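Beta-lactamase Mb2281c (Mycobacterium bovis, PDB 3I7J) probably acts as a serine hydrolase of the beta-lactamase and penicillin-binding protein family, opening beta-lactam rings or cleaving related substrates. Local coordinates at residues G231-V236 against L242-L247; A18-A23 against D155-A160; T42-A47 against F224-Q229. All blocks are in the same frame, centred on the assembly; numbering follows the deposited sequence.

Overall arrangement
From the N terminus, strand 15-21 comes first and helix 42-56 next; the contacts described here join each to a partner much later in the chain. Contact 2 closes the first long loop when helix 153-164 packs on strand 15-21. Contact 3, opened at residues 42-47 before that closure, closes only at strand 224-228, so the two loops cross. Contact 1 follows in series as a short hairpin, 231-236 with 242-247. All three reach one antiparallel sheet: backbone hydrogen bonds link Ile234 and Val236 to strand 224-228, and Ala243 and Val245 to strand 15-21. Phe159 of contact 2 packs on Pro44 and Leu45 of contact 3, so helices 42-56 and 153-164 also touch.

Contact 1: residues G231-V236 against L242-L247; sequences GGFIWV and LALVVL
Gly232 faces Leu247 as the first non-hydrogen-bonded pair of an antiparallel beta hairpin in the middle of the main sheet, and the short segments run at 175°. Its CA makes a CA-H...O contact with Val246 O and lies 4.0 Å from Leu247 CD2, the leucine's end folding back over the backbone of Gly232. At Phe233 the pairing becomes hydrogen-bonded: Phe233 N reaches Val246 O at 2.7 Å, and Val246 N returns to Phe233 O almost straight (174°). With CG between the backbone N and the carbonyl carbon (chi1 74°), the phenyl reaches across to the partner strand, over Val246 and beside Leu244. Val246 CB sits over one ring face, 3.9 Å from the centroid, while Leu244 CD2 meets the ring in plane at its edge. Ile234 then turns to the face that carries Val245 and Leu247; its CD1 lies alongside Val245 CG2 at 3.9 Å. Trp235 repeats the Phe233 pattern. Its N bonds to Leu244 O in the carbonyl plane, its O accepts Leu244 N, and the indole covers Leu244 CB, which stands 3.7 Å from the centroid of the six-membered ring. Beyond that pair the indole is held by NE1, hydrogen-bonded to Ser264 OG of helix 256-271; the opposite face of the sheet meets helix 153-164. The segment ends at Val236, whose CA makes a CA-H...O contact with Leu242 O at 3.5 Å.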
loop_
_atom_site.group_PDB
_atom_site.type_symbol
_atom_site.label_atom_id
_atom_site.label_comp_id
_atom_site.label_asym_id
_atom_site.label_seq_id
_atom_site.Cartn_x
_atom_site.Cartn_y
_atom_site.Cartn_z
ATOM N N GLY A 231 -5.993 -4.926 -10.413
ATOM C CA GLY A 231 -4.857 -5.125 -11.293
ATOM C C GLY A 231 -3.812 -4.027 -11.275
ATOM O O GLY A 231 -3.286 -3.644 -12.321
ATOM N N GLY A 232 -3.509 -3.515 -10.084
ATOM C CA GLY A 232 -2.508 -2.471 -9.952
ATOM C C GLY A 232 -1.657 -2.753 -8.727
ATOM O O GLY A 232 -2.067 -3.519 -7.858
ATOM N N PHE A 233 -0.472 -2.160 -8.647
ATOM C CA PHE A 233 0.374 -2.386 -7.493
ATOM C C PHE A 233 1.479 -1.345 -7.351
ATOM O O PHE A 233 1.765 -0.574 -8.272
ATOM C CB PHE A 233 1.007 -3.792 -7.541
ATOM C CG PHE A 233 2.120 -3.947 -8.563
ATOM C CD1 PHE A 233 3.366 -3.346 -8.374
ATOM C CD2 PHE A 233 1.925 -4.725 -9.700
ATOM C CE1 PHE A 233 4.401 -3.524 -9.307
ATOM C CE2 PHE A 233 2.949 -4.907 -10.635
ATOM C CZ PHE A 233 4.189 -4.307 -10.439
ATOM N N ILE A 234 2.093 -1.330 -6.178
ATOM C CA ILE A 234 3.191 -0.431 -5.922
ATOM C C ILE A 234 4.138 -1.076 -4.928
ATOM O O ILE A 234 3.716 -1.607 -3.903
ATOM C CB ILE A 234 2.713 0.933 -5.352
ATOM C CG1 ILE A 234 3.933 1.795 -4.989
ATOM C CG2 ILE A 234 1.843 0.727 -4.103
ATOM C CD1 ILE A 234 3.572 3.229 -4.571
ATOM N N TRP A 235 5.418 -1.083 -5.267
ATOM C CA TRP A 235 6.410 -1.594 -4.349
ATOM C C TRP A 235 7.575 -0.631 -4.347
ATOM O O TRP A 235 7.848 0.053 -5.338
ATOM C CB TRP A 235 6.853 -3.041 -4.668
ATOM C CG TRP A 235 7.469 -3.331 -6.019
ATOM C CD1 TRP A 235 6.941 -4.134 -6.993
ATOM C CD2 TRP A 235 8.764 -2.936 -6.489
ATOM N NE1 TRP A 235 7.830 -4.271 -8.031
ATOM C CE2 TRP A 235 8.958 -3.547 -7.748
ATOM C CE3 TRP A 235 9.786 -2.131 -5.966
ATOM C CZ2 TRP A 235 10.136 -3.375 -8.498
ATOM C CZ3 TRP A 235 10.953 -1.960 -6.709
ATOM C CH2 TRP A 235 11.118 -2.581 -7.959
ATOM N N VAL A 236 8.224 -0.563 -3.195
ATOM C CA VAL A 236 9.363 0.308 -2.966
ATOM C C VAL A 236 10.409 -0.615 -2.381
ATOM O O VAL A 236 10.148 -1.298 -1.398
ATOM C CB VAL A 236 9.013 1.393 -1.923
ATOM C CG1 VAL A 236 10.161 2.376 -1.769
ATOM C CG2 VAL A 236 7.732 2.108 -2.336
ATOM N N LEU A 242 14.637 1.778 -5.184
ATOM C CA LEU A 242 13.849 1.931 -6.401
ATOM C C LEU A 242 12.375 1.657 -6.094
ATOM O O LEU A 242 12.054 0.931 -5.153
ATOM C CB LEU A 242 14.349 0.940 -7.454
ATOM C CG LEU A 242 14.788 1.411 -8.842
ATOM C CD1 LEU A 242 15.714 2.608 -8.753
ATOM C CD2 LEU A 242 15.477 0.246 -9.540
ATOM N N ALA A 243 11.486 2.234 -6.895
ATOM C CA ALA A 243 10.053 2.034 -6.719
ATOM C C ALA A 243 9.418 1.745 -8.072
ATOM O O ALA A 243 9.873 2.243 -9.104
ATOM C CB ALA A 243 9.414 3.272 -6.102
ATOM N N LEU A 244 8.371 0.932 -8.068
ATOM C CA LEU A 244 7.682 0.607 -9.306
ATOM C C LEU A 244 6.193 0.723 -9.096
ATOM O O LEU A 244 5.652 0.193 -8.131
ATOM C CB LEU A 244 8.026 -0.815 -9.774
ATOM C CG LEU A 244 7.189 -1.360 -10.944
ATOM C CD1 LEU A 244 7.361 -0.483 -12.178
ATOM C CD2 LEU A 244 7.604 -2.796 -11.245
ATOM N N VAL A 245 5.540 1.443 -9.996
ATOM C CA VAL A 245 4.099 1.616 -9.939
ATOM C C VAL A 245 3.506 1.047 -11.226
ATOM O O VAL A 245 3.946 1.403 -12.320
ATOM C CB VAL A 245 3.706 3.110 -9.854
ATOM C CG1 VAL A 245 2.226 3.267 -10.152
ATOM C CG2 VAL A 245 4.015 3.664 -8.458
ATOM N N VAL A 246 2.535 0.148 -11.098
ATOM C CA VAL A 246 1.864 -0.417 -12.267
ATOM C C VAL A 246 0.354 -0.407 -12.064
ATOM O O VAL A 246 -0.153 -0.935 -11.074
ATOM C CB VAL A 246 2.297 -1.882 -12.577
ATOM C CG1 VAL A 246 1.417 -2.447 -13.693
ATOM C CG2 VAL A 246 3.757 -1.929 -13.025
ATOM N N LEU A 247 -0.353 0.204 -13.009
ATOM C CA LEU A 247 -1.813 0.274 -12.974
ATOM C C LEU A 247 -2.369 -0.210 -14.311
ATOM O O LEU A 247 -1.955 0.268 -15.373
ATOM C CB LEU A 247 -2.283 1.710 -12.715
ATOM C CG LEU A 247 -1.888 2.375 -11.389
ATOM C CD1 LEU A 247 -2.464 3.788 -11.353
ATOM C CD2 LEU A 247 -2.398 1.558 -10.205
#

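Contact 2: residues A18-A23 against D155-A160; sequences AVIGPA and DLAVFA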
loop_
_atom_site.group_PDB
_atom_site.type_symbol
_atom_site.label_atom_id
_atom_site.label_comp_id
_atom_site.label_asym_id
_atom_site.label_seq_id
_atom_site.Cartn_x
_atom_site.Cartn_y
_atom_site.Cartn_z
ATOM N N ALA A 18 5.473 3.403 -14.069
ATOM C CA ALA A 18 6.571 4.319 -13.839
ATOM C C ALA A 18 7.590 3.730 -12.876
ATOM O O ALA A 18 7.237 3.043 -11.916
ATOM C CB ALA A 18 6.035 5.635 -13.281
ATOM N N VAL A 19 8.861 3.988 -13.154
ATOM C CA VAL A 19 9.937 3.547 -12.287
ATOM C C VAL A 19 10.376 4.839 -11.614
ATOM O O VAL A 19 10.620 5.846 -12.286
ATOM C CB VAL A 19 11.133 2.974 -13.069
ATOM C CG1 VAL A 19 12.245 2.585 -12.091
ATOM C CG2 VAL A 19 10.700 1.767 -13.891
ATOM N N ILE A 20 10.451 4.816 -10.288
ATOM C CA ILE A 20 10.839 5.992 -9.522
ATOM C C ILE A 20 12.101 5.725 -8.708
ATOM O O ILE A 20 12.289 4.641 -8.152
ATOM C CB ILE A 20 9.713 6.430 -8.534
ATOM C CG1 ILE A 20 8.411 6.683 -9.299
ATOM C CG2 ILE A 20 10.126 7.686 -7.774
ATOM C CD1 ILE A 20 7.687 5.410 -9.719
ATOM N N GLY A 21 12.965 6.730 -8.659
ATOM C CA GLY A 21 14.193 6.641 -7.902
ATOM C C GLY A 21 14.180 7.854 -6.997
ATOM O O GLY A 21 13.295 8.704 -7.136
ATOM N N PRO A 22 15.131 7.974 -6.063
ATOM C CA PRO A 22 15.174 9.127 -5.154
ATOM C C PRO A 22 15.276 10.482 -5.872
ATOM O O PRO A 22 14.900 11.520 -5.321
ATOM C CB PRO A 22 16.388 8.827 -4.279
ATOM C CG PRO A 22 17.274 8.034 -5.202
ATOM C CD PRO A 22 16.303 7.105 -5.874
ATOM N N ALA A 23 15.770 10.466 -7.108
ATOM C CA ALA A 23 15.914 11.692 -7.885
ATOM C C ALA A 23 14.672 12.010 -8.717
ATOM O O ALA A 23 14.522 13.123 -9.214
ATOM C CB ALA A 23 17.140 11.600 -8.793
ATOM N N ASP A 155 0.492 10.637 -10.088
ATOM C CA ASP A 155 0.269 10.923 -8.673
ATOM C C ASP A 155 0.923 9.845 -7.806
ATOM O O ASP A 155 1.550 10.151 -6.792
ATOM C CB ASP A 155 -1.232 10.983 -8.356
ATOM C CG ASP A 155 -1.825 12.357 -8.578
ATOM O OD1 ASP A 155 -1.166 13.197 -9.234
ATOM O OD2 ASP A 155 -2.961 12.592 -8.105
ATOM N N LEU A 156 0.774 8.583 -8.201
ATOM C CA LEU A 156 1.366 7.503 -7.426
ATOM C C LEU A 156 2.881 7.555 -7.494
ATOM O O LEU A 156 3.566 7.126 -6.564
ATOM C CB LEU A 156 0.871 6.146 -7.913
ATOM C CG LEU A 156 -0.572 5.803 -7.563
ATOM C CD1 LEU A 156 -0.775 4.319 -7.831
ATOM C CD2 LEU A 156 -0.861 6.105 -6.087
ATOM N N ALA A 157 3.399 8.082 -8.601
ATOM C CA ALA A 157 4.841 8.209 -8.797
ATOM C C ALA A 157 5.386 9.173 -7.748
ATOM O O ALA A 157 6.444 8.938 -7.165
ATOM C CB ALA A 157 5.131 8.737 -10.197
ATOM N N VAL A 158 4.653 10.261 -7.527
ATOM C CA VAL A 158 5.016 11.263 -6.533
ATOM C C VAL A 158 4.943 10.611 -5.151
ATOM O O VAL A 158 5.814 10.822 -4.305
ATOM C CB VAL A 158 4.040 12.469 -6.579
ATOM C CG1 VAL A 158 4.348 13.440 -5.450
ATOM C CG2 VAL A 158 4.147 13.177 -7.929
ATOM N N PHE A 159 3.901 9.811 -4.929
ATOM C CA PHE A 159 3.721 9.125 -3.653
ATOM C C PHE A 159 4.908 8.204 -3.398
ATOM O O PHE A 159 5.487 8.209 -2.306
ATOM C CB PHE A 159 2.414 8.321 -3.650
ATOM C CG PHE A 159 2.058 7.754 -2.302
ATOM C CD1 PHE A 159 1.802 8.598 -1.218
ATOM C CD2 PHE A 159 1.987 6.382 -2.109
ATOM C CE1 PHE A 159 1.477 8.081 0.041
ATOM C CE2 PHE A 159 1.664 5.858 -0.854
ATOM C CZ PHE A 159 1.408 6.714 0.226
ATOM N N ALA A 160 5.282 7.432 -4.416
ATOM C CA ALA A 160 6.420 6.518 -4.300
ATOM C C ALA A 160 7.669 7.298 -3.886
ATOM O O ALA A 160 8.546 6.767 -3.205
ATOM C CB ALA A 160 6.663 5.805 -5.636
#
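Ile20 supplies most of the strand's share of this contact, and it does so through CG1, which reaches Ala157 O at 3.7 Å and Ala157 CB at 4.0 Å. The same methylene lies 4.2 Å from Ala160 CB, so it is set against two alanines one helical turn apart. The torsions explain the approach: CG1 stands anti to the carbonyl carbon (chi1 -56°), and the bend at chi2 then leads CD1 to 4.1 Å from Ala157 CA, close against the backbone of the helix. Ala18, two residues earlier and on the same side of the strand, adds a looser methyl contact, with its CB 4.5 Å from Ala157 CB.

The segment axes run 26° apart with a closest approach of 8.5 Å, a helix laid nearly along a strand, as in the packing of a helix layer on the sheet of a serine beta-lactamase-type fold. Strand 15-21 is held to strand 242-248 by backbone hydrogen bonds of Ile20 with Ala243 and of Ala18 with Val245. The helix bears on that same strand: Ala160 touches Ala243, and Leu156 packs on Val245 and Leu247. Near the start of the helix, Asp155 OD2 is hydrogen-bonded to Thr136 OG1 and Thr135 N, which ties this end to the loop after helix 119-131, and Phe159 reaches helix 42-56 on another side.

Across the two segments the touching side chains are aliphatic and buried, and no polar bond joins them. The small alanine methyls bring the helix backbone within reach of the isoleucine, which implies a join made by van der Waals contact between buried aliphatic groups rather than by directional bonds.

Contact 3: residues T42-A47 against F224-Q229; sequences TKPLVA and FGHFGQ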
loop_
_atom_site.group_PDB
_atom_site.type_symbol
_atom_site.label_atom_id
_atom_site.label_comp_id
_atom_site.label_asym_id
_atom_site.label_seq_id
_atom_site.Cartn_x
_atom_site.Cartn_y
_atom_site.Cartn_z
ATOM N N THR A 42 -5.228 1.379 -2.343
ATOM C CA THR A 42 -5.752 2.502 -1.583
ATOM C C THR A 42 -5.115 2.488 -0.200
ATOM O O THR A 42 -4.785 3.532 0.354
ATOM C CB THR A 42 -7.291 2.392 -1.368
ATOM O OG1 THR A 42 -7.972 2.562 -2.617
ATOM C CG2 THR A 42 -7.779 3.455 -0.370
ATOM N N LYS A 43 -4.936 1.293 0.350
ATOM C CA LYS A 43 -4.392 1.146 1.695
ATOM C C LYS A 43 -3.130 1.927 2.027
ATOM O O LYS A 43 -3.064 2.564 3.066
ATOM C CB LYS A 43 -4.230 -0.346 2.021
ATOM C CG LYS A 43 -5.587 -1.054 2.163
ATOM C CD LYS A 43 -5.514 -2.392 2.904
ATOM C CE LYS A 43 -6.918 -2.952 3.169
ATOM N NZ LYS A 43 -7.668 -3.292 1.908
ATOM N N PRO A 44 -2.117 1.907 1.149
ATOM C CA PRO A 44 -0.897 2.660 1.466
ATOM C C PRO A 44 -1.187 4.156 1.641
ATOM O O PRO A 44 -0.543 4.835 2.449
ATOM C CB PRO A 44 0.011 2.371 0.267
ATOM C CG PRO A 44 -0.445 1.004 -0.173
ATOM C CD PRO A 44 -1.954 1.140 -0.097
ATOM N N LEU A 45 -2.163 4.663 0.893
ATOM C CA LEU A 45 -2.523 6.077 0.983
ATOM C C LEU A 45 -3.179 6.358 2.333
ATOM O O LEU A 45 -2.840 7.331 3.013
ATOM C CB LEU A 45 -3.478 6.462 -0.155
ATOM C CG LEU A 45 -2.959 6.333 -1.591
ATOM C CD1 LEU A 45 -4.074 6.694 -2.562
ATOM C CD2 LEU A 45 -1.762 7.265 -1.806
ATOM N N VAL A 46 -4.121 5.505 2.719
ATOM C CA VAL A 46 -4.815 5.668 3.987
ATOM C C VAL A 46 -3.834 5.462 5.133
ATOM O O VAL A 46 -3.882 6.180 6.137
ATOM C CB VAL A 46 -5.991 4.662 4.112
ATOM C CG1 VAL A 46 -6.617 4.742 5.498
ATOM C CG2 VAL A 46 -7.039 4.964 3.048
ATOM N N ALA A 47 -2.945 4.485 4.984
ATOM C CA ALA A 47 -1.946 4.208 6.016
ATOM C C ALA A 47 -1.048 5.425 6.239
ATOM O O ALA A 47 -0.724 5.766 7.379
ATOM C CB ALA A 47 -1.098 3.017 5.618
ATOM N N PHE A 224 8.410 -3.166 0.308
ATOM C CA PHE A 224 7.085 -2.961 0.894
ATOM C C PHE A 224 6.192 -2.230 -0.111
ATOM O O PHE A 224 6.693 -1.628 -1.060
ATOM C CB PHE A 224 7.202 -2.153 2.200
ATOM C CG PHE A 224 7.720 -0.748 2.009
ATOM C CD1 PHE A 224 6.849 0.300 1.708
ATOM C CD2 PHE A 224 9.084 -0.476 2.115
ATOM C CE1 PHE A 224 7.329 1.597 1.518
ATOM C CE2 PHE A 224 9.581 0.817 1.926
ATOM C CZ PHE A 224 8.700 1.855 1.628
ATOM N N GLY A 225 4.879 -2.284 0.105
ATOM C CA GLY A 225 3.947 -1.634 -0.797
ATOM C C GLY A 225 2.578 -2.285 -0.729
ATOM O O GLY A 225 2.081 -2.572 0.360
ATOM N N HIS A 226 1.967 -2.541 -1.880
ATOM C CA HIS A 226 0.642 -3.144 -1.885
ATOM C C HIS A 226 0.175 -3.371 -3.316
ATOM O O HIS A 226 0.614 -2.678 -4.233
ATOM C CB HIS A 226 -0.342 -2.187 -1.192
ATOM C CG HIS A 226 -1.264 -2.845 -0.210
ATOM N ND1 HIS A 226 -2.267 -3.706 -0.594
ATOM C CD2 HIS A 226 -1.361 -2.732 1.137
ATOM C CE1 HIS A 226 -2.946 -4.095 0.472
ATOM N NE2 HIS A 226 -2.416 -3.519 1.536
ATOM N N PHE A 227 -0.692 -4.359 -3.520
ATOM C CA PHE A 227 -1.261 -4.568 -4.848
ATOM C C PHE A 227 -2.761 -4.561 -4.621
ATOM O O PHE A 227 -3.213 -4.587 -3.474
ATOM C CB PHE A 227 -0.778 -5.876 -5.511
ATOM C CG PHE A 227 -1.487 -7.119 -5.051
ATOM C CD1 PHE A 227 -1.133 -7.739 -3.858
ATOM C CD2 PHE A 227 -2.490 -7.691 -5.835
ATOM C CE1 PHE A 227 -1.762 -8.915 -3.447
ATOM C CE2 PHE A 227 -3.127 -8.865 -5.438
ATOM C CZ PHE A 227 -2.762 -9.479 -4.239
ATOM N N GLY A 228 -3.530 -4.470 -5.696
ATOM C CA GLY A 228 -4.976 -4.441 -5.564
ATOM C C GLY A 228 -5.637 -5.380 -6.548
ATOM O O GLY A 228 -5.038 -5.734 -7.564
ATOM N N GLN A 229 -6.869 -5.780 -6.249
ATOM C CA GLN A 229 -7.611 -6.695 -7.109
ATOM C C GLN A 229 -8.024 -6.047 -8.424
ATOM O O GLN A 229 -8.537 -6.724 -9.316
ATOM C CB GLN A 229 -8.860 -7.215 -6.385
ATOM C CG GLN A 229 -8.580 -8.116 -5.178
ATOM C CD GLN A 229 -7.881 -9.416 -5.555
ATOM O OE1 GLN A 229 -8.321 -10.131 -6.460
ATOM N NE2 GLN A 229 -6.799 -9.734 -4.854
#
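Pro44 and His226 make the tight end of this contact: Pro44 CG comes to 3.4 Å from His226 CB, and the two side chains cross at about a right angle. Beside the proline, Lys43 lays its aliphatic part across the imidazole. Lys43 CB stands over a ring face as a CH-pi contact, 4.0 Å from the centroid and 29° off the ring normal, while Lys43 CD approaches His226 NE2 to 3.6 Å. The ring is kept from turning by its other nitrogen: His226 ND1 donates to Phe227 O at 3.2 Å, nearly straight (170°) and with the acceptor in the ring plane. His226 chi1, at -135°, lies away from the usual staggered values, and this rotation swings the imidazole to where both helix residues can reach it.

The helix start and the strand fit the active-site layout of serine beta-lactamases and DD-peptidases. Ser40 and Lys43 match an SxxK motif, Tyr99 and Asn101 the second motif, and His226-Phe227-Gly228 sits on a strand in the manner of the third motif, K/H-x-G; these roles are inferred from sequence and geometry. His226 also touches Ser40, which is consistent with a place beside the probable nucleophile.

Away from the ring the contact thins. Gly225, with backbone angles suited to glycine, offers only its carbonyl, and Pro44 CG passes Gly225 O at 4.4 Å. The lysine tail bends at its last torsion and carries NZ off toward Tyr99 OH and Gly146 O, to both of which it is hydrogen-bonded, with a weak bond to Ser40 OG. Lys43 NZ therefore stays 5.3 Å from His226 NE2.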